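PDB 6ICL: methylxanthine N3-demethylase NdmB from Pseudomonas putida, which catalyses the NADH-dependent N3-demethylation of theobromine and related methylxanthines, releasing formaldehyde, as a Rieske non-heme iron oxygenase in caffeine degradation. Local coordinates for residues L27-Y32 against S352-R357; H38-L43 against L66-L71; M289-E294 against A305-V310. All blocks are in the same frame, centred on the assembly; numbering follows the deposited sequence.

Contact 1: residues L27-Y32 against S352-R357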
# COMPACT_ATOMS: atom_id res chain seq x y z
N LEU A 27 -38.45 10.72 2.19
CA LEU A 27 -38.92 9.34 2.39
C LEU A 27 -38.41 8.86 3.74
O LEU A 27 -37.43 8.12 3.82
CB LEU A 27 -38.46 8.45 1.24
CG LEU A 27 -38.89 8.97 -0.14
CD1 LEU A 27 -38.10 8.28 -1.24
CD2 LEU A 27 -40.40 8.78 -0.31
N GLU A 28 -39.13 9.24 4.80
CA GLU A 28 -38.68 8.99 6.17
C GLU A 28 -38.78 7.52 6.53
O GLU A 28 -37.90 6.98 7.21
CB GLU A 28 -39.54 9.82 7.13
CG GLU A 28 -38.87 10.31 8.36
CD GLU A 28 -39.57 11.54 8.91
OE1 GLU A 28 -40.56 11.99 8.28
OE2 GLU A 28 -39.15 12.05 9.97
N ASP A 29 -39.85 6.85 6.10
CA ASP A 29 -40.14 5.47 6.49
C ASP A 29 -39.80 4.54 5.34
O ASP A 29 -40.23 4.78 4.21
CB ASP A 29 -41.62 5.31 6.86
CG ASP A 29 -41.89 4.02 7.60
OD1 ASP A 29 -41.97 2.95 6.97
OD2 ASP A 29 -42.02 4.08 8.84
N LYS A 30 -39.04 3.49 5.62
CA LYS A 30 -38.57 2.59 4.57
C LYS A 30 -39.28 1.24 4.57
O LYS A 30 -38.90 0.35 3.80
CB LYS A 30 -37.05 2.37 4.70
CG LYS A 30 -36.23 3.65 4.68
CD LYS A 30 -36.38 4.38 3.36
CE LYS A 30 -35.39 5.54 3.30
NZ LYS A 30 -35.66 6.47 2.14
N THR A 31 -40.31 1.07 5.40
CA THR A 31 -40.96 -0.23 5.51
C THR A 31 -41.45 -0.72 4.16
O THR A 31 -41.39 -1.92 3.88
CB THR A 31 -42.13 -0.16 6.50
OG1 THR A 31 -41.63 0.20 7.79
CG2 THR A 31 -42.84 -1.51 6.61
N TYR A 32 -41.93 0.19 3.31
CA TYR A 32 -42.49 -0.19 2.01
C TYR A 32 -41.50 -0.99 1.18
O TYR A 32 -41.90 -1.89 0.43
CB TYR A 32 -42.95 1.05 1.23
CG TYR A 32 -41.91 2.05 0.72
CD1 TYR A 32 -41.16 2.85 1.58
CD2 TYR A 32 -41.74 2.25 -0.66
CE1 TYR A 32 -40.25 3.81 1.08
CE2 TYR A 32 -40.84 3.20 -1.16
CZ TYR A 32 -40.11 3.97 -0.29
OH TYR A 32 -39.23 4.91 -0.82
N SER A 352 -48.48 4.37 2.43
CA SER A 352 -49.47 3.30 2.32
C SER A 352 -49.03 2.06 3.09
O SER A 352 -49.86 1.37 3.70
CB SER A 352 -49.70 2.94 0.86
OG SER A 352 -50.21 4.04 0.14
N ALA A 353 -47.74 1.76 3.06
CA ALA A 353 -47.26 0.55 3.72
C ALA A 353 -47.42 0.68 5.22
O ALA A 353 -47.76 -0.30 5.90
CB ALA A 353 -45.81 0.28 3.35
N VAL A 354 -47.19 1.87 5.76
CA VAL A 354 -47.42 2.10 7.18
C VAL A 354 -48.91 1.95 7.51
O VAL A 354 -49.26 1.53 8.62
CB VAL A 354 -46.89 3.48 7.57
CG1 VAL A 354 -47.04 3.71 9.05
CG2 VAL A 354 -45.43 3.60 7.16
N GLU A 355 -49.79 2.28 6.57
CA GLU A 355 -51.23 2.22 6.84
C GLU A 355 -51.74 0.79 6.90
O GLU A 355 -52.57 0.46 7.75
CB GLU A 355 -52.01 3.00 5.78
CG GLU A 355 -52.05 4.51 6.02
CD GLU A 355 -53.15 5.22 5.21
OE1 GLU A 355 -54.14 4.56 4.83
OE2 GLU A 355 -53.00 6.44 4.97
N GLY A 356 -51.29 -0.06 6.00
CA GLY A 356 -51.64 -1.46 6.09
C GLY A 356 -51.78 -2.07 4.72
O GLY A 356 -51.53 -1.42 3.70
N ARG A 357 -52.20 -3.33 4.73
CA ARG A 357 -52.18 -4.14 3.52
C ARG A 357 -53.00 -3.49 2.41
O ARG A 357 -52.54 -3.35 1.27
CB ARG A 357 -52.69 -5.55 3.84
CG ARG A 357 -52.67 -6.46 2.62
CD ARG A 357 -53.19 -7.86 2.88
NE ARG A 357 -53.51 -8.48 1.59
CZ ARG A 357 -53.30 -9.75 1.29
NH1 ARG A 357 -52.77 -10.57 2.20
NH2 ARG A 357 -53.61 -10.21 0.08
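Y32 and D29 pack against A353 and V354 in a small, hydrogen-bond-free van der Waals contact that lays the N-terminal loop before strand 37-42 on the last turn of helix 337-355. The two segments together bury 160 Å². The nearest CA atoms are those of Y32 and A353, 5.1 Å apart, and the methyl A353 CB lies between the two chains, 3.6 Å from Y32 CB. The tyrosine ring itself takes no part: chi1 of 68° sets CG between the backbone N and the carbonyl carbon and sends the ring away from A353 toward H346, whose ring lies nearly perpendicular to it and whose ND1 is hydrogen-bonded to the phenol OH.

The second patch sets a methyl over a carboxylate. V354 CG2 stands over one face of the D29 carboxylate, 3.5 Å from D29 OD1 and 3.8 Å from D29 OD2. The opposite side of the same plane faces the donors of T31. Its backbone N lies 3.0 Å from D29 OD1 and 36° out of the carboxylate plane, closing an Asx turn. T31 OG1 reaches the same D29 OD1 at 2.9 Å on its syn side, closer to the plane. These two bonds hold the carboxylate flat against V354 and fix its rotation.

Further along the interface, D29 O accepts a hydrogen bond from S350 OG, and F360 of helix 357-365 touches both Y32 and A353. Chemically, then, D29 OD1 draws its two T31 donors from its own loop, so the side of the carboxylate turned to V354 makes a plain methyl contact, and the polar ties between loop and helix 337-355 come from S350 OG and H346 ND1.

Contact 2: residues H38-L43 against L66-L71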
# COMPACT_ATOMS: atom_id res chain seq x y z
N HIS A 38 -36.06 -7.24 -4.81
CA HIS A 38 -34.81 -6.54 -5.08
C HIS A 38 -33.75 -7.51 -5.56
O HIS A 38 -33.64 -8.63 -5.03
CB HIS A 38 -34.31 -5.82 -3.84
CG HIS A 38 -35.25 -4.79 -3.32
ND1 HIS A 38 -35.52 -3.62 -3.99
CD2 HIS A 38 -36.02 -4.77 -2.20
CE1 HIS A 38 -36.41 -2.92 -3.31
NE2 HIS A 38 -36.72 -3.60 -2.21
N PRO A 39 -32.93 -7.12 -6.53
CA PRO A 39 -31.82 -7.98 -6.95
C PRO A 39 -30.69 -7.90 -5.93
O PRO A 39 -30.36 -6.81 -5.43
CB PRO A 39 -31.41 -7.39 -8.30
CG PRO A 39 -31.65 -5.86 -8.07
CD PRO A 39 -32.83 -5.76 -7.10
N VAL A 40 -30.12 -9.05 -5.58
CA VAL A 40 -29.02 -9.09 -4.62
C VAL A 40 -27.69 -9.48 -5.26
O VAL A 40 -26.64 -9.04 -4.79
CB VAL A 40 -29.35 -10.00 -3.43
CG1 VAL A 40 -30.46 -9.36 -2.57
CG2 VAL A 40 -29.73 -11.42 -3.92
N CYS A 41 -27.70 -10.25 -6.35
CA CYS A 41 -26.46 -10.52 -7.08
C CYS A 41 -26.85 -11.16 -8.41
O CYS A 41 -27.99 -11.60 -8.59
CB CYS A 41 -25.52 -11.45 -6.28
SG CYS A 41 -26.29 -13.07 -5.91
N THR A 42 -25.91 -11.16 -9.34
CA THR A 42 -26.15 -11.93 -10.55
C THR A 42 -25.94 -13.40 -10.24
O THR A 42 -25.31 -13.77 -9.24
CB THR A 42 -25.24 -11.49 -11.69
OG1 THR A 42 -23.88 -11.85 -11.38
CG2 THR A 42 -25.33 -9.96 -11.88
N LEU A 43 -26.50 -14.26 -11.09
CA LEU A 43 -26.31 -15.69 -10.93
C LEU A 43 -24.82 -16.05 -10.99
O LEU A 43 -24.33 -16.81 -10.15
CB LEU A 43 -27.10 -16.42 -12.02
CG LEU A 43 -27.09 -17.94 -11.95
CD1 LEU A 43 -27.50 -18.37 -10.55
CD2 LEU A 43 -28.06 -18.50 -13.02
N LEU A 66 -28.08 -11.31 4.75
CA LEU A 66 -28.74 -12.50 4.24
C LEU A 66 -27.68 -13.49 3.79
O LEU A 66 -26.59 -13.10 3.37
CB LEU A 66 -29.64 -12.19 3.00
CG LEU A 66 -30.68 -11.05 3.10
CD1 LEU A 66 -31.47 -10.94 1.80
CD2 LEU A 66 -31.61 -11.25 4.27
N VAL A 67 -28.02 -14.78 3.83
CA VAL A 67 -27.20 -15.82 3.23
C VAL A 67 -27.97 -16.41 2.06
O VAL A 67 -29.18 -16.66 2.15
CB VAL A 67 -26.80 -16.90 4.25
CG1 VAL A 67 -28.04 -17.46 4.98
CG2 VAL A 67 -26.00 -18.02 3.57
N LEU A 68 -27.29 -16.59 0.93
CA LEU A 68 -27.80 -17.30 -0.23
C LEU A 68 -27.11 -18.65 -0.30
O LEU A 68 -25.89 -18.75 -0.11
CB LEU A 68 -27.53 -16.52 -1.52
CG LEU A 68 -28.06 -15.07 -1.57
CD1 LEU A 68 -27.72 -14.41 -2.89
CD2 LEU A 68 -29.58 -15.02 -1.31
N ALA A 69 -27.88 -19.70 -0.57
CA ALA A 69 -27.29 -21.00 -0.83
C ALA A 69 -28.21 -21.77 -1.77
O ALA A 69 -29.43 -21.59 -1.75
CB ALA A 69 -27.09 -21.81 0.46
N ARG A 70 -27.61 -22.61 -2.60
CA ARG A 70 -28.37 -23.43 -3.53
C ARG A 70 -28.53 -24.79 -2.89
O ARG A 70 -27.55 -25.51 -2.70
CB ARG A 70 -27.70 -23.53 -4.89
CG ARG A 70 -28.51 -24.41 -5.85
CD ARG A 70 -28.46 -23.87 -7.25
NE ARG A 70 -27.09 -23.64 -7.65
CZ ARG A 70 -26.74 -22.96 -8.73
NH1 ARG A 70 -27.66 -22.44 -9.53
NH2 ARG A 70 -25.45 -22.81 -9.02
N LEU A 71 -29.77 -25.12 -2.53
CA LEU A 71 -30.13 -26.38 -1.88
C LEU A 71 -31.11 -27.10 -2.81
O LEU A 71 -32.17 -26.56 -3.13
CB LEU A 71 -30.77 -26.13 -0.51
CG LEU A 71 -29.99 -25.34 0.54
CD1 LEU A 71 -30.74 -25.31 1.86
CD2 LEU A 71 -28.59 -25.90 0.75
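L68 reaches across the interior of the Rieske domain's β-structure to V40 and C41. Its CB is still remote, 5.7 Å from C41 SG. From there CG turns anti to the carbonyl carbon (chi1 -55°), and chi2 near 180° extends the branch that ends in CD1. L68 CG is 4.7 Å from V40 CG2, still beyond contact, and the other branch, L68 CD2, stays 4.4 Å from V40 CG2. The tip of the extended branch does the touching: L68 CD1 lies 3.7 Å from V40 CG2 and 3.6 Å from C41 SG, and so meets two consecutive residues of the opposing strand. That both point toward L68 fits a classic beta bulge: V40 has near-helical backbone angles, and V40 and C41 both bond V147 by their backbones. The L68 and V40 side chains approach at a slant, methyl to methyl. C41 supplies its sulfur because chi1 of 60° puts SG on the side facing L68.

At a looser second point L43 CD1 comes to 4.2 Å from R70 NH1, the two chains crossing at about a right angle. The guanidinium is held elsewhere: NH2 forms a salt bridge with E47 and also bonds G53 O, while NE is hydrogen-bonded to H54.

No backbone bond links the segments, and V40 CA stands 9.4 Å from L68 CA, as between strands that are not sheet partners. Strand 37-42 instead bonds to 146-150, and L66 pairs with V59 of strand 57-61. Side chains of 57-61 also touch H38, V40 and C41, consistent with a six-stranded antiparallel sheet curled so that its outermost strands approach each other. L68 further touches A77 of strand 74-79. T42 caps helix 43-48, while R70 packs against P299 of the second subunit.

Contact 3: residues M289-E294 against A305-V310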
# COMPACT_ATOMS: atom_id res chain seq x y z
N MET A 289 -27.08 -4.07 -14.48
CA MET A 289 -27.34 -3.62 -15.83
C MET A 289 -27.48 -4.82 -16.77
O MET A 289 -26.71 -5.79 -16.65
CB MET A 289 -26.22 -2.71 -16.32
CG MET A 289 -26.38 -2.25 -17.75
SD MET A 289 -25.01 -1.19 -18.22
CE MET A 289 -23.79 -2.42 -18.62
N ILE A 290 -28.44 -4.74 -17.70
CA ILE A 290 -28.63 -5.74 -18.75
C ILE A 290 -28.76 -5.00 -20.08
O ILE A 290 -29.52 -4.03 -20.19
CB ILE A 290 -29.85 -6.64 -18.49
CG1 ILE A 290 -29.61 -7.43 -17.19
CG2 ILE A 290 -30.12 -7.58 -19.69
CD1 ILE A 290 -30.74 -8.38 -16.78
N ILE A 291 -28.00 -5.44 -21.08
CA ILE A 291 -28.06 -4.90 -22.43
C ILE A 291 -28.62 -5.98 -23.34
O ILE A 291 -28.11 -7.11 -23.35
CB ILE A 291 -26.67 -4.44 -22.91
CG1 ILE A 291 -26.05 -3.47 -21.90
CG2 ILE A 291 -26.75 -3.82 -24.29
CD1 ILE A 291 -24.58 -3.15 -22.20
N VAL A 292 -29.68 -5.66 -24.08
CA VAL A 292 -30.28 -6.55 -25.06
C VAL A 292 -30.22 -5.87 -26.41
O VAL A 292 -30.66 -4.72 -26.55
CB VAL A 292 -31.73 -6.92 -24.73
CG1 VAL A 292 -32.23 -8.02 -25.70
CG2 VAL A 292 -31.82 -7.38 -23.28
N ARG A 293 -29.65 -6.57 -27.39
CA ARG A 293 -29.43 -5.97 -28.69
C ARG A 293 -29.62 -7.04 -29.76
O ARG A 293 -29.54 -8.24 -29.48
CB ARG A 293 -28.03 -5.36 -28.81
CG ARG A 293 -26.92 -6.39 -29.09
CD ARG A 293 -25.57 -5.77 -28.82
NE ARG A 293 -24.42 -6.54 -29.33
CZ ARG A 293 -23.70 -7.40 -28.61
NH1 ARG A 293 -24.01 -7.68 -27.35
NH2 ARG A 293 -22.67 -8.02 -29.18
N GLU A 294 -29.89 -6.59 -30.98
CA GLU A 294 -30.00 -7.50 -32.11
C GLU A 294 -28.64 -8.12 -32.42
O GLU A 294 -27.61 -7.45 -32.31
CB GLU A 294 -30.53 -6.74 -33.33
CG GLU A 294 -32.00 -6.34 -33.21
CD GLU A 294 -32.45 -5.33 -34.24
OE1 GLU A 294 -31.66 -4.99 -35.16
OE2 GLU A 294 -33.60 -4.86 -34.12
N ALA A 305 -17.97 -1.86 -22.23
CA ALA A 305 -17.01 -0.79 -21.96
C ALA A 305 -17.61 0.57 -22.25
O ALA A 305 -17.28 1.54 -21.56
CB ALA A 305 -15.73 -0.98 -22.77
N PHE A 306 -18.47 0.68 -23.26
CA PHE A 306 -19.07 1.99 -23.50
C PHE A 306 -19.98 2.37 -22.35
O PHE A 306 -19.92 3.51 -21.87
CB PHE A 306 -19.84 2.01 -24.82
CG PHE A 306 -20.53 3.32 -25.07
CD1 PHE A 306 -19.80 4.42 -25.46
CD2 PHE A 306 -21.89 3.47 -24.85
CE1 PHE A 306 -20.42 5.63 -25.66
CE2 PHE A 306 -22.51 4.67 -25.04
CZ PHE A 306 -21.78 5.75 -25.45
N GLN A 307 -20.79 1.43 -21.85
CA GLN A 307 -21.65 1.74 -20.71
C GLN A 307 -20.83 2.05 -19.47
O GLN A 307 -21.20 2.92 -18.68
CB GLN A 307 -22.63 0.59 -20.45
CG GLN A 307 -23.62 0.36 -21.57
CD GLN A 307 -24.52 1.57 -21.80
OE1 GLN A 307 -24.83 2.32 -20.86
NE2 GLN A 307 -24.92 1.77 -23.04
N LYS A 308 -19.70 1.36 -19.27
CA LYS A 308 -18.85 1.71 -18.14
C LYS A 308 -18.31 3.13 -18.28
O LYS A 308 -18.22 3.87 -17.29
CB LYS A 308 -17.69 0.72 -18.00
CG LYS A 308 -16.73 1.12 -16.89
CD LYS A 308 -15.58 0.13 -16.70
CE LYS A 308 -14.51 0.74 -15.78
NZ LYS A 308 -15.10 1.10 -14.47
N ARG A 309 -17.92 3.53 -19.49
CA ARG A 309 -17.46 4.90 -19.69
C ARG A 309 -18.52 5.92 -19.27
O ARG A 309 -18.23 6.90 -18.59
CB ARG A 309 -17.06 5.08 -21.15
CG ARG A 309 -16.64 6.49 -21.50
CD ARG A 309 -16.31 6.58 -22.97
NE ARG A 309 -15.94 7.94 -23.37
CZ ARG A 309 -15.81 8.33 -24.63
NH1 ARG A 309 -16.02 7.47 -25.62
NH2 ARG A 309 -15.48 9.59 -24.90
N VAL A 310 -19.77 5.68 -19.65
CA VAL A 310 -20.87 6.54 -19.24
C VAL A 310 -21.03 6.51 -17.72
O VAL A 310 -21.13 7.56 -17.06
CB VAL A 310 -22.15 6.12 -19.97
CG1 VAL A 310 -23.40 6.73 -19.31
CG2 VAL A 310 -22.03 6.51 -21.46
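Q307 lays its CB and CG over the thioether of M289, and its CG also covers the end of I291. This is helix-on-sheet packing: helix 300-319 lies on one face of the seven-stranded antiparallel sheet of the catalytic domain, consistent with the helix-grip fold of Rieske oxygenases. The CA atoms of M289 and Q307 are 9.2 Å apart, and side chains bridge the interval, with 107 Å² buried in total.

M289 approaches as a straight arm, chi1 and chi2 both near 180°, and then bends at chi3 (82°). The bend swings the terminal methyl alongside the glutamine, so that M289 SD and M289 CE both lie 3.7 Å from Q307 CB. Two residues on, I291 presents the same face of strand 284-294; I290, between them, turns to the other face, where it touches V173 and W274. The aliphatic part of Q307 carries the contact: its nearer amide atom to I291, Q307 NE2, stands 5.0 Å from I291 CD1. L273 of the neighbouring strand 270-281 touches both I291 and Q307 and so extends the apolar patch.

The same helix supplies D314, which binds the iron together with H197 and H202, and V310 packs on H202. The Q307 side chain lies about 8 Å from the metal. Packing here therefore joins the sheet to a ligand-bearing helix. R293 forms salt bridges with D300 at the helix start and with D296 just before it, and A305 touches A51 of the second subunit. At the far end of the apolar overlap, I291 CD1 rests 3.7 Å from Q307 CG.

In the fold
From the N terminus, the first partner met is 27-32, which pairs with 352-357 near the end of the chain; contact 1 thus closes a loop of 319 residues that encloses both other contacts. Contact 2 closes early, bringing 38-43 and 66-71 together within the Rieske domain. The chain later builds the catalytic domain, where contact 3 joins 289-294 to 305-310 across only ten residues. Contacts 2 and 3 follow in series and do not cross; their centres are about 23 Å apart. Contacts 1 and 3 lie on opposite sides of the chain's centre, so the N-terminal loop is tied to helix 337-355 well away from the packing of helix 300-319 on its sheet.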